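Local coordinates for galactose-binding like protein (Bacteroides thetaiotaomicron, PDB 7M1A) that binds a calcium ion and, as a SusE-like protein with a galactose-binding-like fold, probably takes part in carbohydrate recognition or processing, at residues Tyr28-Arg33 / Phe58-Gly63; Glu10-Leu13 / Ser17-Asp20; Ala75-Lys80 / Ala135-Asp140; Thr98-Asp103 / Val151-Ile156. One frame throughout, in Å; residues are numbered along the deposited sequence.

Contact 1: Tyr28-Arg33 / Phe58-Gly63; sequences YVWNGR and FTFDLG. With CA (calcium ion), chain F.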
loop_
_atom_site.group_PDB
_atom_site.type_symbol
_atom_site.label_atom_id
_atom_site.label_comp_id
_atom_site.label_asym_id
_atom_site.label_seq_id
_atom_site.Cartn_x
_atom_site.Cartn_y
_atom_site.Cartn_z
ATOM N N TYR A 28 -1.391 5.519 -7.468
ATOM C CA TYR A 28 -1.806 6.472 -8.489
ATOM C C TYR A 28 -0.657 7.290 -9.078
ATOM O O TYR A 28 -0.897 7.959 -10.123
ATOM C CB TYR A 28 -2.894 7.400 -7.892
ATOM C CG TYR A 28 -4.184 6.727 -7.458
ATOM C CD1 TYR A 28 -4.561 5.460 -7.920
ATOM C CD2 TYR A 28 -5.016 7.352 -6.543
ATOM C CE1 TYR A 28 -5.738 4.888 -7.475
ATOM C CE2 TYR A 28 -6.237 6.821 -6.123
ATOM C CZ TYR A 28 -6.608 5.612 -6.652
ATOM O OH TYR A 28 -7.739 5.015 -6.165
ATOM N N VAL A 29 0.536 7.277 -8.421
ATOM C CA VAL A 29 1.654 8.039 -8.990
ATOM C C VAL A 29 2.509 7.157 -9.897
ATOM O O VAL A 29 3.490 7.631 -10.419
ATOM C CB VAL A 29 2.490 8.792 -7.950
ATOM C CG1 VAL A 29 1.602 9.723 -7.126
ATOM C CG2 VAL A 29 3.380 7.889 -7.088
ATOM N N TRP A 30 2.100 5.885 -10.181
ATOM C CA TRP A 30 2.715 5.096 -11.246
ATOM C C TRP A 30 1.660 4.405 -12.121
ATOM O O TRP A 30 1.937 3.355 -12.642
ATOM C CB TRP A 30 3.815 4.165 -10.690
ATOM C CG TRP A 30 3.308 3.189 -9.671
ATOM C CD1 TRP A 30 2.585 2.059 -9.903
ATOM C CD2 TRP A 30 3.673 3.189 -8.270
ATOM N NE1 TRP A 30 2.393 1.364 -8.707
ATOM C CE2 TRP A 30 3.078 2.013 -7.681
ATOM C CE3 TRP A 30 4.443 4.047 -7.445
ATOM C CZ2 TRP A 30 3.220 1.674 -6.349
ATOM C CZ3 TRP A 30 4.602 3.674 -6.125
ATOM C CH2 TRP A 30 4.034 2.512 -5.606
ATOM N N ASN A 31 0.516 5.079 -12.292
ATOM C CA ASN A 31 -0.529 4.557 -13.151
ATOM C C ASN A 31 -0.394 4.996 -14.600
ATOM O O ASN A 31 -1.272 4.651 -15.363
ATOM C CB ASN A 31 -1.905 4.797 -12.493
ATOM C CG ASN A 31 -2.304 6.274 -12.521
ATOM O OD1 ASN A 31 -1.527 7.122 -12.988
ATOM N ND2 ASN A 31 -3.428 6.601 -11.881
ATOM N N GLY A 32 0.663 5.724 -14.981
ATOM C CA GLY A 32 0.880 6.167 -16.374
ATOM C C GLY A 32 0.039 7.387 -16.742
ATOM O O GLY A 32 0.006 7.707 -17.956
ATOM N N ARG A 33 -0.721 7.919 -15.750
ATOM C CA ARG A 33 -1.566 9.062 -16.086
ATOM C C ARG A 33 -1.062 10.276 -15.323
ATOM O O ARG A 33 -0.762 10.246 -14.127
ATOM C CB ARG A 33 -3.059 8.816 -15.738
ATOM C CG ARG A 33 -3.619 7.694 -16.583
ATOM C CD ARG A 33 -5.133 7.626 -16.406
ATOM N NE ARG A 33 -5.208 6.746 -15.147
ATOM C CZ ARG A 33 -5.292 5.368 -15.064
ATOM N NH1 ARG A 33 -4.991 4.581 -16.089
ATOM N NH2 ARG A 33 -5.587 4.809 -13.878
ATOM N N PHE A 58 7.974 8.664 2.069
ATOM C CA PHE A 58 7.254 7.425 1.753
ATOM C C PHE A 58 8.188 6.577 0.876
ATOM O O PHE A 58 9.237 7.031 0.391
ATOM C CB PHE A 58 5.895 7.736 1.093
ATOM C CG PHE A 58 5.980 8.401 -0.242
ATOM C CD1 PHE A 58 6.188 7.697 -1.421
ATOM C CD2 PHE A 58 5.963 9.806 -0.306
ATOM C CE1 PHE A 58 6.324 8.327 -2.652
ATOM C CE2 PHE A 58 6.113 10.454 -1.534
ATOM C CZ PHE A 58 6.343 9.738 -2.711
ATOM N N THR A 59 7.816 5.283 0.771
ATOM C CA THR A 59 8.736 4.256 0.316
ATOM C C THR A 59 8.014 3.375 -0.711
ATOM O O THR A 59 6.847 2.994 -0.524
ATOM C CB THR A 59 9.130 3.395 1.510
ATOM O OG1 THR A 59 9.637 4.198 2.593
ATOM C CG2 THR A 59 10.189 2.374 1.161
ATOM N N PHE A 60 8.753 2.873 -1.719
ATOM C CA PHE A 60 8.179 1.931 -2.686
ATOM C C PHE A 60 9.275 1.083 -3.313
ATOM O O PHE A 60 10.447 1.315 -3.090
ATOM C CB PHE A 60 7.299 2.622 -3.733
ATOM C CG PHE A 60 7.969 3.668 -4.562
ATOM C CD1 PHE A 60 8.130 4.961 -4.072
ATOM C CD2 PHE A 60 8.455 3.411 -5.855
ATOM C CE1 PHE A 60 8.652 5.998 -4.877
ATOM C CE2 PHE A 60 9.034 4.442 -6.644
ATOM C CZ PHE A 60 9.114 5.713 -6.160
ATOM N N ASP A 61 8.868 0.052 -4.041
ATOM C CA ASP A 61 9.713 -0.978 -4.622
ATOM C C ASP A 61 9.527 -0.837 -6.121
ATOM O O ASP A 61 8.380 -0.891 -6.633
ATOM C CB ASP A 61 9.192 -2.302 -4.083
ATOM C CG ASP A 61 9.896 -3.563 -4.491
ATOM O OD1 ASP A 61 10.736 -3.556 -5.404
ATOM O OD2 ASP A 61 9.640 -4.589 -3.798
ATOM N N LEU A 62 10.628 -0.765 -6.878
ATOM C CA LEU A 62 10.586 -0.715 -8.346
ATOM C C LEU A 62 10.301 -2.093 -8.945
ATOM O O LEU A 62 9.959 -2.171 -10.137
ATOM C CB LEU A 62 11.914 -0.177 -8.954
ATOM C CG LEU A 62 12.334 1.235 -8.490
ATOM C CD1 LEU A 62 13.763 1.530 -8.886
ATOM C CD2 LEU A 62 11.375 2.284 -9.078
ATOM N N GLY A 63 10.449 -3.172 -8.147
ATOM C CA GLY A 63 10.160 -4.488 -8.697
ATOM C C GLY A 63 11.306 -5.060 -9.527
ATOM O O GLY A 63 11.198 -6.180 -9.998
HETATM CA CA CA F . -0.732 9.220 -12.005
HETATM O O HOH W 1 -2.969 9.941 -11.986
#

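Contact 2: Glu10-Leu13 / Ser17-Asp20; sequences EMYL and SRVD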
loop_
_atom_site.group_PDB
_atom_site.type_symbol
_atom_site.label_atom_id
_atom_site.label_comp_id
_atom_site.label_asym_id
_atom_site.label_seq_id
_atom_site.Cartn_x
_atom_site.Cartn_y
_atom_site.Cartn_z
ATOM N N GLU A 10 3.808 -0.414 -3.591
ATOM C CA GLU A 10 3.828 0.395 -2.376
ATOM C C GLU A 10 4.523 -0.395 -1.256
ATOM O O GLU A 10 4.441 -1.620 -1.206
ATOM C CB GLU A 10 2.372 0.737 -2.044
ATOM C CG GLU A 10 2.141 1.575 -0.821
ATOM C CD GLU A 10 1.906 0.875 0.483
ATOM O OE1 GLU A 10 2.334 -0.310 0.568
ATOM O OE2 GLU A 10 1.490 1.544 1.408
HETATM N N MSE A 11 5.251 0.343 -0.401
HETATM C CA MSE A 11 5.744 -0.192 0.859
HETATM C C MSE A 11 5.289 0.725 1.976
HETATM O O MSE A 11 4.896 1.881 1.724
HETATM C CB MSE A 11 7.245 -0.323 0.814
HETATM C CG MSE A 11 7.685 -1.317 -0.238
HETATM SE SE MSE A 11 9.609 -1.656 -0.197
HETATM C CE MSE A 11 9.640 -2.700 1.429
ATOM N N TYR A 12 5.505 0.294 3.243
ATOM C CA TYR A 12 5.082 1.157 4.341
ATOM C C TYR A 12 5.991 0.783 5.499
ATOM O O TYR A 12 5.862 -0.319 6.066
ATOM C CB TYR A 12 3.625 0.980 4.758
ATOM C CG TYR A 12 3.263 2.053 5.765
ATOM C CD1 TYR A 12 3.089 3.415 5.388
ATOM C CD2 TYR A 12 3.242 1.728 7.138
ATOM C CE1 TYR A 12 2.850 4.391 6.351
ATOM C CE2 TYR A 12 2.986 2.710 8.091
ATOM C CZ TYR A 12 2.839 4.035 7.696
ATOM O OH TYR A 12 2.660 4.988 8.637
ATOM N N LEU A 13 7.006 1.629 5.756
ATOM C CA LEU A 13 7.970 1.410 6.824
ATOM C C LEU A 13 7.608 2.260 8.018
ATOM O O LEU A 13 6.872 3.200 7.885
ATOM C CB LEU A 13 9.372 1.833 6.363
ATOM C CG LEU A 13 9.866 1.300 5.017
ATOM C CD1 LEU A 13 11.340 1.610 4.787
ATOM C CD2 LEU A 13 9.646 -0.234 4.933
ATOM N N SER A 17 4.999 8.558 6.097
ATOM C CA SER A 17 3.769 9.339 6.025
ATOM C C SER A 17 2.716 8.509 5.275
ATOM O O SER A 17 2.997 7.916 4.240
ATOM C CB SER A 17 4.036 10.604 5.243
ATOM O OG SER A 17 4.916 11.451 6.000
ATOM N N ARG A 18 1.476 8.561 5.764
ATOM C CA ARG A 18 0.374 8.070 4.965
ATOM C C ARG A 18 0.146 9.035 3.800
ATOM O O ARG A 18 0.393 10.252 3.918
ATOM C CB ARG A 18 -0.902 7.969 5.807
ATOM C CG ARG A 18 -0.723 6.869 6.838
ATOM C CD ARG A 18 -1.985 6.567 7.570
ATOM N NE ARG A 18 -1.799 5.531 8.574
ATOM C CZ ARG A 18 -2.212 4.288 8.528
ATOM N NH1 ARG A 18 -2.665 3.774 7.392
ATOM N NH2 ARG A 18 -2.052 3.556 9.597
ATOM N N VAL A 19 -0.260 8.491 2.641
ATOM C CA VAL A 19 -0.338 9.336 1.440
ATOM C C VAL A 19 -1.739 9.285 0.819
ATOM O O VAL A 19 -1.909 9.463 -0.410
ATOM C CB VAL A 19 0.743 8.962 0.385
ATOM C CG1 VAL A 19 2.183 9.132 0.954
ATOM C CG2 VAL A 19 0.598 7.488 -0.081
ATOM N N ASP A 20 -2.746 8.966 1.649
ATOM C CA ASP A 20 -4.093 8.639 1.158
ATOM C C ASP A 20 -5.138 9.716 1.462
ATOM O O ASP A 20 -6.326 9.418 1.413
ATOM C CB ASP A 20 -4.513 7.239 1.638
ATOM C CG ASP A 20 -3.546 6.153 1.134
ATOM O OD1 ASP A 20 -2.702 6.340 0.260
ATOM O OD2 ASP A 20 -3.679 5.054 1.618
#

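Contact 3: Ala75-Lys80 / Ala135-Asp140; sequences AIQDEK and AAKIGD. With EDO (1,2-ethanediol), chain E.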
loop_
_atom_site.group_PDB
_atom_site.type_symbol
_atom_site.label_atom_id
_atom_site.label_comp_id
_atom_site.label_asym_id
_atom_site.label_seq_id
_atom_site.Cartn_x
_atom_site.Cartn_y
_atom_site.Cartn_z
ATOM N N ALA A 75 3.524 17.494 -10.775
ATOM C CA ALA A 75 2.500 18.045 -9.910
ATOM C C ALA A 75 1.100 17.777 -10.501
ATOM O O ALA A 75 0.929 17.596 -11.717
ATOM C CB ALA A 75 2.734 19.548 -9.706
ATOM N N ILE A 76 0.097 17.749 -9.612
ATOM C CA ILE A 76 -1.288 17.611 -10.089
ATOM C C ILE A 76 -1.561 18.812 -11.030
ATOM O O ILE A 76 -1.130 19.956 -10.786
ATOM C CB ILE A 76 -2.234 17.606 -8.865
ATOM C CG1 ILE A 76 -1.992 16.339 -8.008
ATOM C CG2 ILE A 76 -3.725 17.759 -9.265
ATOM C CD1 ILE A 76 -2.609 16.438 -6.606
ATOM N N GLN A 77 -2.131 18.513 -12.203
ATOM C CA GLN A 77 -2.029 19.418 -13.379
ATOM C C GLN A 77 -3.121 20.502 -13.490
ATOM O O GLN A 77 -3.924 20.574 -14.457
ATOM C CB GLN A 77 -2.005 18.537 -14.637
ATOM C CG GLN A 77 -0.772 17.614 -14.755
ATOM C CD GLN A 77 0.489 18.364 -15.142
ATOM O OE1 GLN A 77 1.528 18.476 -14.393
ATOM N NE2 GLN A 77 0.454 18.811 -16.373
ATOM N N ASP A 78 -3.157 21.331 -12.448
ATOM C CA ASP A 78 -4.087 22.455 -12.500
ATOM C C ASP A 78 -3.527 23.639 -11.707
ATOM O O ASP A 78 -2.500 23.487 -11.002
ATOM C CB ASP A 78 -5.451 22.020 -11.952
ATOM C CG ASP A 78 -5.418 21.338 -10.592
ATOM O OD1 ASP A 78 -4.623 21.729 -9.754
ATOM O OD2 ASP A 78 -6.188 20.372 -10.421
ATOM N N GLU A 79 -4.178 24.817 -11.894
ATOM C CA GLU A 79 -3.565 25.994 -11.289
ATOM C C GLU A 79 -3.559 25.952 -9.770
ATOM O O GLU A 79 -2.616 26.509 -9.159
ATOM C CB GLU A 79 -4.313 27.230 -11.734
ATOM C CG GLU A 79 -4.023 27.530 -13.197
ATOM C CD GLU A 79 -4.663 28.822 -13.671
ATOM O OE1 GLU A 79 -4.441 29.185 -14.852
ATOM O OE2 GLU A 79 -5.387 29.447 -12.834
ATOM N N LYS A 80 -4.494 25.196 -9.174
ATOM C CA LYS A 80 -4.529 25.044 -7.721
ATOM C C LYS A 80 -3.197 24.440 -7.229
ATOM O O LYS A 80 -2.714 24.810 -6.160
ATOM C CB LYS A 80 -5.714 24.155 -7.323
ATOM C CG LYS A 80 -5.736 23.878 -5.839
ATOM C CD LYS A 80 -6.873 22.956 -5.400
ATOM C CE LYS A 80 -7.072 23.034 -3.893
ATOM N NZ LYS A 80 -8.121 22.131 -3.349
ATOM N N ALA A 135 6.405 24.515 -18.089
ATOM C CA ALA A 135 7.376 23.737 -17.312
ATOM C C ALA A 135 6.645 22.675 -16.490
ATOM O O ALA A 135 7.177 21.557 -16.290
ATOM C CB ALA A 135 8.267 24.633 -16.454
ATOM N N ALA A 136 5.486 23.033 -15.921
ATOM C CA ALA A 136 4.755 22.105 -15.100
ATOM C C ALA A 136 4.186 20.926 -15.905
ATOM O O ALA A 136 4.091 19.821 -15.337
ATOM C CB ALA A 136 3.721 22.865 -14.283
ATOM N N LYS A 137 3.778 21.103 -17.179
ATOM C CA LYS A 137 3.411 19.970 -18.035
ATOM C C LYS A 137 4.625 19.127 -18.350
ATOM O O LYS A 137 4.414 17.919 -18.463
ATOM C CB LYS A 137 2.717 20.447 -19.330
ATOM C CG LYS A 137 1.588 21.375 -19.011
ATOM C CD LYS A 137 0.796 21.885 -20.223
ATOM C CE LYS A 137 -0.548 22.412 -19.785
ATOM N NZ LYS A 137 -1.192 23.151 -20.896
ATOM N N ILE A 138 5.854 19.703 -18.490
ATOM C CA ILE A 138 7.014 18.897 -18.832
ATOM C C ILE A 138 7.412 18.049 -17.603
ATOM O O ILE A 138 7.939 16.951 -17.742
ATOM C CB ILE A 138 8.190 19.798 -19.256
ATOM C CG1 ILE A 138 7.822 20.431 -20.617
ATOM C CG2 ILE A 138 9.525 19.034 -19.280
ATOM C CD1 ILE A 138 8.667 21.641 -21.032
ATOM N N GLY A 139 7.153 18.573 -16.379
ATOM C CA GLY A 139 7.548 17.876 -15.154
ATOM C C GLY A 139 8.982 18.210 -14.686
ATOM O O GLY A 139 9.809 18.585 -15.529
ATOM N N ASP A 140 9.297 17.994 -13.396
ATOM C CA ASP A 140 10.686 18.042 -12.982
ATOM C C ASP A 140 11.412 16.882 -13.655
ATOM O O ASP A 140 10.835 15.799 -13.796
ATOM C CB ASP A 140 10.729 17.894 -11.466
ATOM C CG ASP A 140 10.180 19.122 -10.750
ATOM O OD1 ASP A 140 10.315 20.271 -11.304
ATOM O OD2 ASP A 140 9.791 18.930 -9.537
HETATM C C1 EDO E . -4.803 20.799 0.210
HETATM O O1 EDO E . -4.302 20.080 -0.888
HETATM C C2 EDO E . -5.804 21.846 -0.230
HETATM O O2 EDO E . -6.542 21.150 -1.160
HETATM O O HOH W 2 4.801 19.293 -12.665
#

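Contact 4: Thr98-Asp103 / Val151-Ile156; sequences TEPNPD and VRYIRI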
loop_
_atom_site.group_PDB
_atom_site.type_symbol
_atom_site.label_atom_id
_atom_site.label_comp_id
_atom_site.label_asym_id
_atom_site.label_seq_id
_atom_site.Cartn_x
_atom_site.Cartn_y
_atom_site.Cartn_z
ATOM N N THR A 98 18.893 -3.650 -1.214
ATOM C CA THR A 98 18.431 -4.868 -0.521
ATOM C C THR A 98 17.232 -4.497 0.375
ATOM O O THR A 98 16.949 -3.308 0.646
ATOM C CB THR A 98 19.549 -5.522 0.309
ATOM O OG1 THR A 98 19.954 -4.769 1.448
ATOM C CG2 THR A 98 20.779 -5.932 -0.505
ATOM N N GLU A 99 16.517 -5.549 0.859
ATOM C CA GLU A 99 15.260 -5.317 1.517
ATOM C C GLU A 99 15.331 -4.188 2.531
ATOM O O GLU A 99 16.146 -4.224 3.504
ATOM C CB GLU A 99 14.924 -6.589 2.310
ATOM C CG GLU A 99 13.484 -6.605 2.772
ATOM C CD GLU A 99 12.459 -6.615 1.616
ATOM O OE1 GLU A 99 12.563 -7.513 0.749
ATOM O OE2 GLU A 99 11.601 -5.735 1.598
ATOM N N PRO A 100 14.476 -3.167 2.407
ATOM C CA PRO A 100 14.413 -2.118 3.423
ATOM C C PRO A 100 14.091 -2.593 4.835
ATOM O O PRO A 100 13.142 -3.448 5.030
ATOM C CB PRO A 100 13.323 -1.137 2.961
ATOM C CG PRO A 100 13.398 -1.368 1.442
ATOM C CD PRO A 100 13.604 -2.875 1.240
ATOM N N ASN A 101 14.800 -2.090 5.839
ATOM C CA ASN A 101 14.455 -2.484 7.194
ATOM C C ASN A 101 13.114 -1.878 7.489
ATOM O O ASN A 101 12.886 -0.678 7.292
ATOM C CB ASN A 101 15.494 -1.948 8.179
ATOM C CG ASN A 101 15.301 -2.612 9.539
ATOM O OD1 ASN A 101 14.273 -2.388 10.179
ATOM N ND2 ASN A 101 16.308 -3.226 10.153
ATOM N N PRO A 102 12.170 -2.671 8.066
ATOM C CA PRO A 102 10.874 -2.098 8.433
ATOM C C PRO A 102 10.781 -1.085 9.525
ATOM O O PRO A 102 9.741 -0.407 9.670
ATOM C CB PRO A 102 10.046 -3.225 8.989
ATOM C CG PRO A 102 10.785 -4.434 8.707
ATOM C CD PRO A 102 12.211 -4.115 8.271
ATOM N N ASP A 103 11.942 -0.805 10.190
ATOM C CA ASP A 103 11.988 0.237 11.200
ATOM C C ASP A 103 12.114 1.606 10.549
ATOM O O ASP A 103 11.940 2.584 11.247
ATOM C CB ASP A 103 13.160 0.019 12.148
ATOM C CG ASP A 103 14.577 0.147 11.596
ATOM O OD1 ASP A 103 14.763 0.641 10.516
ATOM O OD2 ASP A 103 15.501 -0.303 12.330
ATOM N N VAL A 151 19.739 0.257 -7.750
ATOM C CA VAL A 151 18.779 0.227 -6.638
ATOM C C VAL A 151 17.466 -0.379 -7.068
ATOM O O VAL A 151 17.208 -0.505 -8.248
ATOM C CB VAL A 151 18.460 1.670 -6.127
ATOM C CG1 VAL A 151 19.682 2.313 -5.435
ATOM C CG2 VAL A 151 17.991 2.671 -7.246
ATOM N N ARG A 152 16.802 -1.023 -6.079
ATOM C CA ARG A 152 15.488 -1.535 -6.296
ATOM C C ARG A 152 14.409 -0.831 -5.476
ATOM O O ARG A 152 13.278 -0.779 -5.942
ATOM C CB ARG A 152 15.494 -3.020 -5.886
ATOM C CG ARG A 152 14.108 -3.662 -5.938
ATOM C CD ARG A 152 14.120 -5.171 -5.836
ATOM N NE ARG A 152 12.712 -5.579 -5.751
ATOM C CZ ARG A 152 12.366 -6.845 -5.723
ATOM N NH1 ARG A 152 13.301 -7.779 -5.856
ATOM N NH2 ARG A 152 11.095 -7.204 -5.611
ATOM N N TYR A 153 14.759 -0.205 -4.375
ATOM C CA TYR A 153 13.786 0.409 -3.472
ATOM C C TYR A 153 14.036 1.899 -3.445
ATOM O O TYR A 153 15.202 2.300 -3.559
ATOM C CB TYR A 153 13.955 -0.192 -2.069
ATOM C CG TYR A 153 13.849 -1.685 -2.137
ATOM C CD1 TYR A 153 12.620 -2.363 -2.283
ATOM C CD2 TYR A 153 15.010 -2.460 -2.089
ATOM C CE1 TYR A 153 12.593 -3.756 -2.310
ATOM C CE2 TYR A 153 14.990 -3.842 -2.180
ATOM C CZ TYR A 153 13.771 -4.496 -2.325
ATOM O OH TYR A 153 13.748 -5.877 -2.408
ATOM N N ILE A 154 12.964 2.644 -3.317
ATOM C CA ILE A 154 13.059 4.103 -3.416
ATOM C C ILE A 154 12.362 4.750 -2.239
ATOM O O ILE A 154 11.338 4.263 -1.757
ATOM C CB ILE A 154 12.394 4.593 -4.710
ATOM C CG1 ILE A 154 13.135 4.039 -5.945
ATOM C CG2 ILE A 154 12.364 6.131 -4.798
ATOM C CD1 ILE A 154 14.513 4.567 -6.192
ATOM N N ARG A 155 12.903 5.877 -1.766
ATOM C CA ARG A 155 12.190 6.763 -0.861
ATOM C C ARG A 155 12.135 8.163 -1.479
ATOM O O ARG A 155 13.120 8.645 -2.093
ATOM C CB ARG A 155 12.779 6.831 0.544
ATOM C CG ARG A 155 12.396 5.622 1.345
ATOM C CD ARG A 155 13.194 5.636 2.652
ATOM N NE ARG A 155 12.154 5.311 3.672
ATOM C CZ ARG A 155 12.411 5.363 4.964
ATOM N NH1 ARG A 155 13.642 5.652 5.411
ATOM N NH2 ARG A 155 11.456 5.184 5.872
ATOM N N ILE A 156 11.008 8.839 -1.245
ATOM C CA ILE A 156 10.935 10.277 -1.545
ATOM C C ILE A 156 10.716 11.022 -0.230
ATOM O O ILE A 156 9.926 10.615 0.620
ATOM C CB ILE A 156 9.863 10.561 -2.596
ATOM C CG1 ILE A 156 10.396 10.023 -3.959
ATOM C CG2 ILE A 156 9.532 12.056 -2.700
ATOM C CD1 ILE A 156 9.416 10.109 -5.106
HETATM O O HOH W 3 11.998 -7.697 -1.890
#

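Contact 1: Tyr28-Arg33 / Phe58-Gly63
Trp30 reaches Phe60 across a wide backbone separation: the closest CA atoms of the two segments, those of Trp30 and Leu62, are 10.2 Å apart. The contact joins the calcium-binding loop of a galactose-binding-like β-sandwich, the C-terminal part of the whole protein, to strand 56-66. Large aromatic side chains bridge the distance. Trp30 CZ3, on the six-membered ring, lies 3.7 Å from Phe60 CG. The two rings meet obliquely, planes inclined at 40°, neither stacked nor edge-to-face. CG of each sits between the backbone N and the carbonyl carbon (chi1 60° for Trp30, 59° for Phe60), the turn that brings Trp30 CZ3 and CH2 against CB and CG of Phe60. Both residues are buried, and Phe60 also packs on Ile154 and Phe175.

Beyond the indole the loop folds around the metal. Calcium is bound by Tyr28 O at 2.3 Å, Asn31 OD1 at 2.5 Å, Arg33 O at 2.4 Å and a water molecule; Thr171 O and Glu172 OE1 complete the site. Asn31 OD1 has a second task, closing an Asx turn by accepting from Arg33 N, which lies above the amide plane. Gly32 N is held by Glu172 OE2, so one carboxylate serves both metal and loop. Strand 56-66 has its own Asx turn, in which Gly63 N donates to Asp61 OD1 over 2.8 Å.

Contact 2: Glu10-Leu13 / Ser17-Asp20
Tyr12 leans its ring edge toward the backbone of Ser17, with Tyr12 CE1 4.1 Å from Ser17 O and the oxygen near the ring plane. This is the closest approach between the segments, whose nearest CA atoms, of Tyr12 and Arg18, are 8.4 Å apart. The Tyr12 ring points across the gap because CG is anti to the backbone N (chi1 -172°). Its OH makes a weak hydrogen bond with Asp16 O, tying the ring to the chain between the two segments.

The other side is looser. Tyr12 OH comes only within 4.3 Å of Arg18 CG, and Arg18 is aimed past the ring: its NH1 makes a hydrogen bond with Gly24 O of the second subunit. Tyr12, Ser17 and Arg18 all remain partly exposed, and Tyr12 also packs on Glu27 of the second subunit. Glu10, itself buried, reaches that subunit too, its OE2 forming a salt bridge with Lys25 NZ there, so this surface loop following strand 9-11 of the β-sandwich forms part of the dimer interface.

Within its own chain the region is tied to both sheets by backbone hydrogen bonds: Met11, a selenomethionine in the crystal, to Thr59 and Ser17 to Val57 in the six-stranded sheet, Val19 to His46 of strand 45-46 in the other.

Contact 3: Ala75-Lys80 / Ala135-Asp140
Gln77 lays its amide end against the last turn of helix 130-138, meeting Ala136 and Lys137. In direct contact, the amide group lies against Ala136 O, with Gln77 CD 3.9 Å from Ala136 O, and beside CA and CG of Lys137. The side chain leaves with CG anti to the carbonyl carbon (chi1 -65°) and bends at chi2, which brings its end round to the helix; Lys137, by contrast, runs extended away from it.

A water molecule provides a bridging link. It accepts from Ala75 N at 2.9 Å and donates to Ala136 O at 2.8 Å.

Both segments adjoin the four-stranded sheet of the β-sandwich: the loop 75-80 follows directly on strand 70-74, and the helix runs through Gly139 into the adjacent antiparallel strand 140-143. Local turns shape each side. Gln77 is the centre of an inverse gamma turn, with a weak bond from Asp78 N to Ile76 O. Gly139, at positive phi (88°), ends the helix while its N still donates to Ala135 O at 3.0 Å.

Replacing Gln77 by an alanine removes the amide, and a gap would probably open beside Ala136 O and the CA and CG of Lys137. At the far end of 75-80, Lys80 NZ donates to O2 of an ethanediol, probably from the crystallisation liquor, at 2.9 Å.

Contact 4: Thr98-Asp103 / Val151-Ile156
Pro100 sits squarely on Tyr153 in a CH-pi contact: Pro100 CD is 3.5 Å from the centroid of the Tyr153 ring and 7° off its normal. The tyrosine belongs to a classic β-bulge in strand 151-158, where Arg152 and Tyr153 share Cys96 of the neighbouring strand as their backbone partner, and the proline lies in the loop between strands 88-96 and 110-116 of the β-sandwich. With CG anti to the carbonyl carbon (chi1 -55°), the Tyr153 ring is presented face-on to Pro100. Thr98 O adds an oblique approach, 3.5 Å from Tyr153 CD2.

At the ring's far end a water molecule joins the segments, donating to Glu99 OE1 at 2.7 Å and hydrogen-bonded to Tyr153 OH at 2.6 Å. The two oxygens are themselves 3.7 Å apart, Glu99 OE1 to Tyr153 OH, so the water carries the polar link. The stronger partner of Glu99 is Arg9 of the second subunit, which forms a salt bridge with OE2.

Farther out, Arg152 CG lies over the centre of the face opposite Pro100, so the ring is sandwiched between proline and arginine methylenes. A leucine in place of Tyr153 lacks both flat face and hydroxyl, and would probably leave Pro100 without its CH-pi partner and the water with one fewer bond. The arginine is steadied in turn by a salt bridge from Arg152 NE to Asp61 OD1.

In the fold
Contacts 1, 2 and 4 cluster on the six-stranded sheet, their centres 11 to 13 Å apart. Strand 56-66 is the common element, antiparallel to 9-11 on one side and to 151-158 on the other, where Leu62 N probably bonds to Arg152 O. All three contacts also touch the second subunit, so this side of the domain contributes to the dimer. Contact 3 stands apart, about 18 Å from contact 1 and about 28 Å from contact 4 between centres, beside the other sheet. Along the chain contact 2 closes before contact 1 opens, and contact 1 before contacts 3 and 4, whose segments alternate, so distant parts of the sequence interlock in one sandwich.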